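Local structure of 5-carboxyvanillate decarboxylase (Sphingomonas paucimobilis, 4L6D) at residues G80-D85 and S145-L150; G115-A118 and S124-R127; L150-P155 and P159-I164. The protein probably catalyses the removal of a carboxyl group from 5-carboxyvanillate, and binds manganese and the expected product, vanillic acid, in an amidohydrolase-fold active site. All blocks are in the same frame, centred on the assembly; numbering follows the deposited sequence.

Contact 1: residues G80-D85 and S145-L150; sequences GVQMFD and SHTNDL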
# COMPACT_ATOMS: atom_id res chain seq x y z
N GLY A 80 11.81 -5.86 18.18
CA GLY A 80 11.42 -6.46 19.44
C GLY A 80 12.29 -7.66 19.77
O GLY A 80 13.51 -7.59 19.65
N VAL A 81 11.65 -8.75 20.18
CA VAL A 81 12.35 -9.99 20.50
C VAL A 81 12.11 -11.06 19.44
O VAL A 81 12.45 -12.23 19.64
CB VAL A 81 11.93 -10.57 21.89
CG1 VAL A 81 12.23 -9.55 22.99
CG2 VAL A 81 10.46 -10.98 21.90
N GLN A 82 11.54 -10.65 18.32
CA GLN A 82 11.06 -11.60 17.32
C GLN A 82 12.13 -12.24 16.45
O GLN A 82 11.85 -13.24 15.78
CB GLN A 82 9.99 -10.94 16.45
CG GLN A 82 8.71 -10.67 17.20
CD GLN A 82 7.91 -9.57 16.55
OE1 GLN A 82 7.86 -8.44 17.03
NE2 GLN A 82 7.27 -9.91 15.42
N MET A 83 13.34 -11.69 16.44
CA MET A 83 14.41 -12.29 15.64
C MET A 83 15.13 -13.45 16.32
O MET A 83 15.86 -14.20 15.67
CB MET A 83 15.43 -11.25 15.19
CG MET A 83 14.84 -10.13 14.37
SD MET A 83 16.09 -9.10 13.61
CE MET A 83 16.62 -10.17 12.26
N PHE A 84 14.95 -13.58 17.63
CA PHE A 84 15.68 -14.57 18.42
C PHE A 84 15.03 -15.95 18.36
O PHE A 84 13.88 -16.09 17.93
CB PHE A 84 15.76 -14.11 19.89
CG PHE A 84 16.30 -12.71 20.06
CD1 PHE A 84 17.49 -12.34 19.48
CD2 PHE A 84 15.59 -11.77 20.80
CE1 PHE A 84 17.98 -11.05 19.63
CE2 PHE A 84 16.08 -10.48 20.95
CZ PHE A 84 17.28 -10.12 20.37
N ASP A 85 15.75 -16.98 18.80
CA ASP A 85 15.11 -18.28 18.95
C ASP A 85 14.03 -18.20 20.02
O ASP A 85 13.95 -17.21 20.77
CB ASP A 85 16.13 -19.38 19.27
CG ASP A 85 16.90 -19.11 20.54
OD1 ASP A 85 16.27 -19.04 21.62
OD2 ASP A 85 18.14 -19.01 20.48
N SER A 145 5.02 -6.56 13.11
CA SER A 145 4.50 -7.36 12.01
C SER A 145 4.86 -8.85 12.12
O SER A 145 4.59 -9.45 13.15
CB SER A 145 4.85 -6.75 10.66
OG SER A 145 3.94 -7.22 9.68
N HIS A 146 5.49 -9.43 11.10
CA HIS A 146 5.63 -10.88 11.01
C HIS A 146 6.50 -11.51 12.10
O HIS A 146 7.35 -10.85 12.69
CB HIS A 146 6.17 -11.29 9.63
CG HIS A 146 7.66 -11.17 9.48
ND1 HIS A 146 8.53 -12.18 9.85
CD2 HIS A 146 8.43 -10.17 9.00
CE1 HIS A 146 9.77 -11.80 9.59
NE2 HIS A 146 9.74 -10.58 9.09
N THR A 147 6.28 -12.79 12.34
CA THR A 147 7.22 -13.60 13.11
C THR A 147 7.54 -14.85 12.32
O THR A 147 6.63 -15.53 11.83
CB THR A 147 6.68 -13.98 14.50
OG1 THR A 147 6.35 -12.79 15.22
CG2 THR A 147 7.74 -14.77 15.30
N ASN A 148 8.83 -15.14 12.18
CA ASN A 148 9.29 -16.32 11.44
C ASN A 148 8.77 -16.34 10.00
O ASN A 148 8.56 -17.40 9.41
CB ASN A 148 8.94 -17.62 12.18
CG ASN A 148 9.59 -17.70 13.54
OD1 ASN A 148 10.68 -17.18 13.75
ND2 ASN A 148 8.93 -18.37 14.47
N ASP A 149 8.56 -15.14 9.46
CA ASP A 149 8.11 -14.95 8.08
C ASP A 149 6.72 -15.52 7.84
O ASP A 149 6.37 -15.89 6.73
CB ASP A 149 9.15 -15.51 7.11
CG ASP A 149 10.50 -14.89 7.33
OD1 ASP A 149 10.62 -13.68 7.05
OD2 ASP A 149 11.41 -15.59 7.84
N LEU A 150 5.94 -15.56 8.91
CA LEU A 150 4.53 -15.91 8.84
C LEU A 150 3.72 -14.72 9.29
O LEU A 150 4.17 -13.93 10.13
CB LEU A 150 4.22 -17.09 9.76
CG LEU A 150 4.97 -18.38 9.48
CD1 LEU A 150 4.69 -19.38 10.58
CD2 LEU A 150 4.55 -18.93 8.14
O HOH W 1 10.93 -13.42 13.21
O HOH W 2 12.86 -16.01 15.19

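Contact 2: residues G115-A118 and S124-R127; sequences GTFA and SAAR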
# COMPACT_ATOMS: atom_id res chain seq x y z
N GLY A 115 3.49 -3.86 26.60
CA GLY A 115 4.30 -5.05 26.77
C GLY A 115 4.43 -5.76 25.44
O GLY A 115 3.67 -5.49 24.52
N THR A 116 5.40 -6.66 25.33
CA THR A 116 5.60 -7.42 24.11
C THR A 116 5.67 -8.90 24.46
O THR A 116 5.45 -9.28 25.61
CB THR A 116 6.83 -6.90 23.28
OG1 THR A 116 6.76 -7.38 21.92
CG2 THR A 116 8.15 -7.30 23.91
N PHE A 117 5.93 -9.73 23.46
CA PHE A 117 5.97 -11.17 23.68
C PHE A 117 6.70 -11.82 22.52
O PHE A 117 6.98 -11.18 21.52
CB PHE A 117 4.55 -11.74 23.80
CG PHE A 117 3.61 -11.28 22.72
CD1 PHE A 117 2.89 -10.09 22.86
CD2 PHE A 117 3.43 -12.04 21.57
CE1 PHE A 117 2.03 -9.66 21.87
CE2 PHE A 117 2.54 -11.61 20.57
CZ PHE A 117 1.85 -10.41 20.73
N ALA A 118 6.98 -13.11 22.67
CA ALA A 118 7.68 -13.86 21.64
C ALA A 118 6.73 -14.86 20.97
O ALA A 118 6.57 -15.98 21.48
CB ALA A 118 8.88 -14.58 22.25
N SER A 124 3.76 -20.05 25.42
CA SER A 124 4.47 -19.23 26.42
C SER A 124 4.09 -17.76 26.29
O SER A 124 3.99 -17.05 27.29
CB SER A 124 5.99 -19.39 26.32
OG SER A 124 6.41 -20.70 26.68
N ALA A 125 3.89 -17.30 25.06
CA ALA A 125 3.48 -15.92 24.83
C ALA A 125 2.13 -15.66 25.48
O ALA A 125 1.92 -14.59 26.05
CB ALA A 125 3.43 -15.61 23.32
N ALA A 126 1.22 -16.63 25.39
CA ALA A 126 -0.10 -16.49 25.99
C ALA A 126 -0.04 -16.27 27.51
O ALA A 126 -0.76 -15.42 28.04
CB ALA A 126 -0.98 -17.68 25.65
N ARG A 127 0.83 -17.02 28.19
CA ARG A 127 1.07 -16.80 29.62
C ARG A 127 1.61 -15.40 29.89
O ARG A 127 1.18 -14.73 30.83
CB ARG A 127 2.08 -17.81 30.16
CG ARG A 127 1.66 -19.26 30.02
CD ARG A 127 0.32 -19.52 30.65
NE ARG A 127 0.30 -19.18 32.07
CZ ARG A 127 -0.81 -18.95 32.75
NH1 ARG A 127 -0.76 -18.64 34.04
NH2 ARG A 127 -1.98 -19.02 32.13

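Contact 3: residues L150-P155 and P159-I164; sequences LYYDDP and PVFEAI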
# COMPACT_ATOMS: atom_id res chain seq x y z
N LEU A 150 5.94 -15.56 8.91
CA LEU A 150 4.53 -15.91 8.84
C LEU A 150 3.72 -14.72 9.29
O LEU A 150 4.17 -13.93 10.13
CB LEU A 150 4.22 -17.09 9.76
CG LEU A 150 4.97 -18.38 9.48
CD1 LEU A 150 4.69 -19.38 10.58
CD2 LEU A 150 4.55 -18.93 8.14
N TYR A 151 2.50 -14.61 8.75
CA TYR A 151 1.60 -13.53 9.11
C TYR A 151 0.52 -14.02 10.08
O TYR A 151 0.40 -15.23 10.31
CB TYR A 151 1.00 -12.91 7.84
CG TYR A 151 2.08 -12.25 7.02
CD1 TYR A 151 2.69 -11.08 7.46
CD2 TYR A 151 2.52 -12.80 5.81
CE1 TYR A 151 3.71 -10.48 6.73
CE2 TYR A 151 3.54 -12.20 5.07
CZ TYR A 151 4.12 -11.03 5.54
OH TYR A 151 5.13 -10.43 4.80
N TYR A 152 -0.25 -13.09 10.64
CA TYR A 152 -1.09 -13.43 11.79
C TYR A 152 -2.45 -14.02 11.44
O TYR A 152 -3.30 -14.20 12.31
CB TYR A 152 -1.19 -12.25 12.78
CG TYR A 152 0.16 -11.97 13.39
CD1 TYR A 152 0.94 -13.00 13.90
CD2 TYR A 152 0.69 -10.68 13.40
CE1 TYR A 152 2.20 -12.76 14.42
CE2 TYR A 152 1.94 -10.43 13.93
CZ TYR A 152 2.69 -11.47 14.43
OH TYR A 152 3.95 -11.24 14.95
N ASP A 153 -2.63 -14.35 10.16
CA ASP A 153 -3.71 -15.26 9.76
C ASP A 153 -3.37 -16.71 10.06
O ASP A 153 -4.25 -17.56 10.10
CB ASP A 153 -4.02 -15.11 8.26
CG ASP A 153 -2.82 -15.42 7.37
OD1 ASP A 153 -1.76 -14.79 7.56
OD2 ASP A 153 -2.95 -16.28 6.47
N ASP A 154 -2.09 -17.02 10.27
CA ASP A 154 -1.69 -18.41 10.44
C ASP A 154 -2.22 -18.95 11.77
O ASP A 154 -2.04 -18.32 12.81
CB ASP A 154 -0.16 -18.52 10.38
CG ASP A 154 0.32 -19.96 10.22
OD1 ASP A 154 -0.07 -20.83 11.01
OD2 ASP A 154 1.09 -20.21 9.26
N PRO A 155 -2.90 -20.11 11.73
CA PRO A 155 -3.46 -20.72 12.94
C PRO A 155 -2.43 -21.03 14.02
O PRO A 155 -2.80 -21.21 15.18
CB PRO A 155 -4.09 -22.02 12.42
CG PRO A 155 -4.50 -21.65 11.01
CD PRO A 155 -3.34 -20.82 10.51
N PRO A 159 -3.29 -19.29 19.64
CA PRO A 159 -3.21 -19.13 21.10
C PRO A 159 -2.79 -17.73 21.56
O PRO A 159 -3.19 -17.30 22.63
CB PRO A 159 -2.15 -20.16 21.51
CG PRO A 159 -2.25 -21.22 20.46
CD PRO A 159 -2.50 -20.46 19.19
N VAL A 160 -2.00 -17.04 20.75
CA VAL A 160 -1.64 -15.66 21.07
C VAL A 160 -2.87 -14.76 21.04
O VAL A 160 -3.14 -14.02 22.00
CB VAL A 160 -0.60 -15.13 20.06
CG1 VAL A 160 -0.45 -13.62 20.15
CG2 VAL A 160 0.73 -15.85 20.26
N PHE A 161 -3.63 -14.84 19.96
CA PHE A 161 -4.78 -13.95 19.80
C PHE A 161 -5.91 -14.29 20.75
O PHE A 161 -6.63 -13.40 21.19
CB PHE A 161 -5.21 -13.87 18.33
CG PHE A 161 -4.21 -13.16 17.50
CD1 PHE A 161 -4.11 -11.78 17.57
CD2 PHE A 161 -3.28 -13.86 16.76
CE1 PHE A 161 -3.14 -11.11 16.85
CE2 PHE A 161 -2.30 -13.20 16.04
CZ PHE A 161 -2.23 -11.82 16.09
N GLU A 162 -6.06 -15.56 21.10
CA GLU A 162 -7.00 -15.96 22.14
C GLU A 162 -6.67 -15.24 23.45
O GLU A 162 -7.55 -14.66 24.08
CB GLU A 162 -6.97 -17.47 22.33
CG GLU A 162 -7.94 -17.97 23.38
CD GLU A 162 -7.81 -19.46 23.59
OE1 GLU A 162 -6.66 -19.93 23.73
OE2 GLU A 162 -8.84 -20.16 23.60
N ALA A 163 -5.39 -15.24 23.82
CA ALA A 163 -4.98 -14.60 25.06
C ALA A 163 -5.10 -13.08 24.98
O ALA A 163 -5.49 -12.45 25.96
CB ALA A 163 -3.55 -15.02 25.43
N ILE A 164 -4.77 -12.50 23.83
CA ILE A 164 -4.89 -11.05 23.68
C ILE A 164 -6.36 -10.65 23.81
O ILE A 164 -6.69 -9.74 24.58
CB ILE A 164 -4.30 -10.55 22.35
CG1 ILE A 164 -2.79 -10.78 22.32
CG2 ILE A 164 -4.64 -9.07 22.15
CD1 ILE A 164 -2.13 -10.32 21.03

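Contact 1: residues G80-D85 and S145-L150
Gln82 and Thr147 form a buried polar contact between two loops at the C-terminal ends of strands 71-76 and 140-144 in the amidohydrolase barrel. A direct side-chain bond is joined by water bridging. Gln82 NE2 donates to Thr147 OG1 at 3.0 Å; the N-H...O angle of 141° makes the bond bent, and Thr147 OG1 lies 27° out of the amide plane of Gln82. The two side chains cross at about a right angle. In Gln82, CG lies anti to the carbonyl carbon (chi1 -69°) and the chain then runs out extended, which carries the amide across to the other loop. Gln82 OE1 accepts from the backbone N of Asn144, at the end of strand 140-144, while Thr147 OG1 is also bonded to the hydroxyl of Tyr152. With a leucine in place of Gln82, Asn144 N and Thr147 OG1 would probably each lose a mate in a buried setting. One water donates to Gln82 O at 2.7 Å and accepts from Asn148 N at 2.9 Å; a second lies 2.9 Å from both Phe84 O and Asn148 OD1, but has too few protons for all the acceptors nearby. Both loops turn tightly, type I at Val81-Phe84 and type I' at Thr147-Leu150. Around them, Phe84 packs on helices 14-23 and 86-106, Asp85 N-caps the latter, Met83 reaches helix 33-40, and Ser145 OG bonds Glu201 of helix 197-211.

Contact 2: residues G115-A118 and S124-R127
Phe117 and Ala125 meet where the loop leaving strand 111-115 folds back on the helix that follows it, 122-134. This is the local closure of one beta-alpha unit of the barrel. No hydrogen bond crosses it, and the two segments bury 106 Å² between them. The helical segment starts with Ser124, whose OG bonds Asp121 OD2 close to the start of the helix and whose side chain also touches Thr90; it makes no contact with residues 115-118. Ala125 carries the whole contact from its side. Its methyl CB stands 4.0 Å from Phe117 CD2, approaching the ring obliquely, and 3.7 Å from Ala118 O. Phe117 CB is almost as near, at 4.1 Å from Ala125 CB. Phe117 CG takes the crowded position between the backbone N and the carbonyl carbon (chi1 49°), which leaves the CB and CD2 side of the residue against the helix. The backbones come close here, with Phe117 CA and Ala125 CA 5.5 Å apart, consistent with the short side chain of Ala125. Ala126, next along, turns its CB away from the loop and onto Ala163 of helix 158-167. Arg127 ends the segment exposed, its NH2 in a salt bridge with Glu130 OE2. On the strand side, Gly115 pairs through its backbone with Gly140 and Val142, and Thr116 OG1 bonds Val142 O. Phe117 rests on Ile143 of strand 140-144, and Ala118 touches Thr90 of helix 86-106. Helix 158-167 covers the contact through Val160, which touches both Phe117 and Ala125.

Contact 3: residues L150-P155 and P159-I164
Matching first torsions in Tyr152 (chi1 -65°) and Phe161 (chi1 -69°) set each CG anti to its own carbonyl carbon, and the two rings meet in an offset edge-to-face pair. It lies within one beta-alpha connection of the TIM-barrel fold, joining the loop after strand 140-144 to helix 158-167. The edge of Phe161 is directed at the face of Tyr152, with centroids 5.5 Å apart and planes at 63°. The offset is plain from the closest atoms: Phe161 CZ comes to 3.5 Å from Tyr152 CB and 3.6 Å from Tyr152 CG, so the pair overlaps at the root of the tyrosine ring. Tyr152 CG lies at the edge of the Phe161 ring, in its plane. Phe157 adds a second edge-to-face partner for Tyr152, and Met209 of helix 197-211 touches both Tyr152 and Phe161. A type I turn from Tyr151 to Asp154 sets the loop's course, closed by Asp154 N to Tyr151 O at 3.1 Å. Within that turn Asp153 forms a salt bridge with Arg208 and bonds the hydroxyl of Tyr189 of the second subunit. Just before helix 158-167, Pro155 O lies 4.1 Å from Pro159 CD.

How the contacts relate
The three contacts span consecutive beta-alpha units of the barrel, with centres 11 to 13 Å apart. Tyr152 ties contact 3 to contact 1, its OH standing 3.6 Å from Gln82 NE2. Contact 1 meets contact 2 through Val81 CG2, 3.5 Å from Phe117 O. Contacts 2 and 3 join as helices 122-134 and 158-167 pack together, Ala126 CB lying 3.7 Å from Ala163 CB, while the loop residue Phe117 meets the second helix with CE2 3.6 Å from Val160 CG1. All three lie at the C-terminal end of the barrel strands, near the metal site: the side chains of Ser145 and Tyr152 are about 7 Å and about 9 Å from that of the manganese ligand His174.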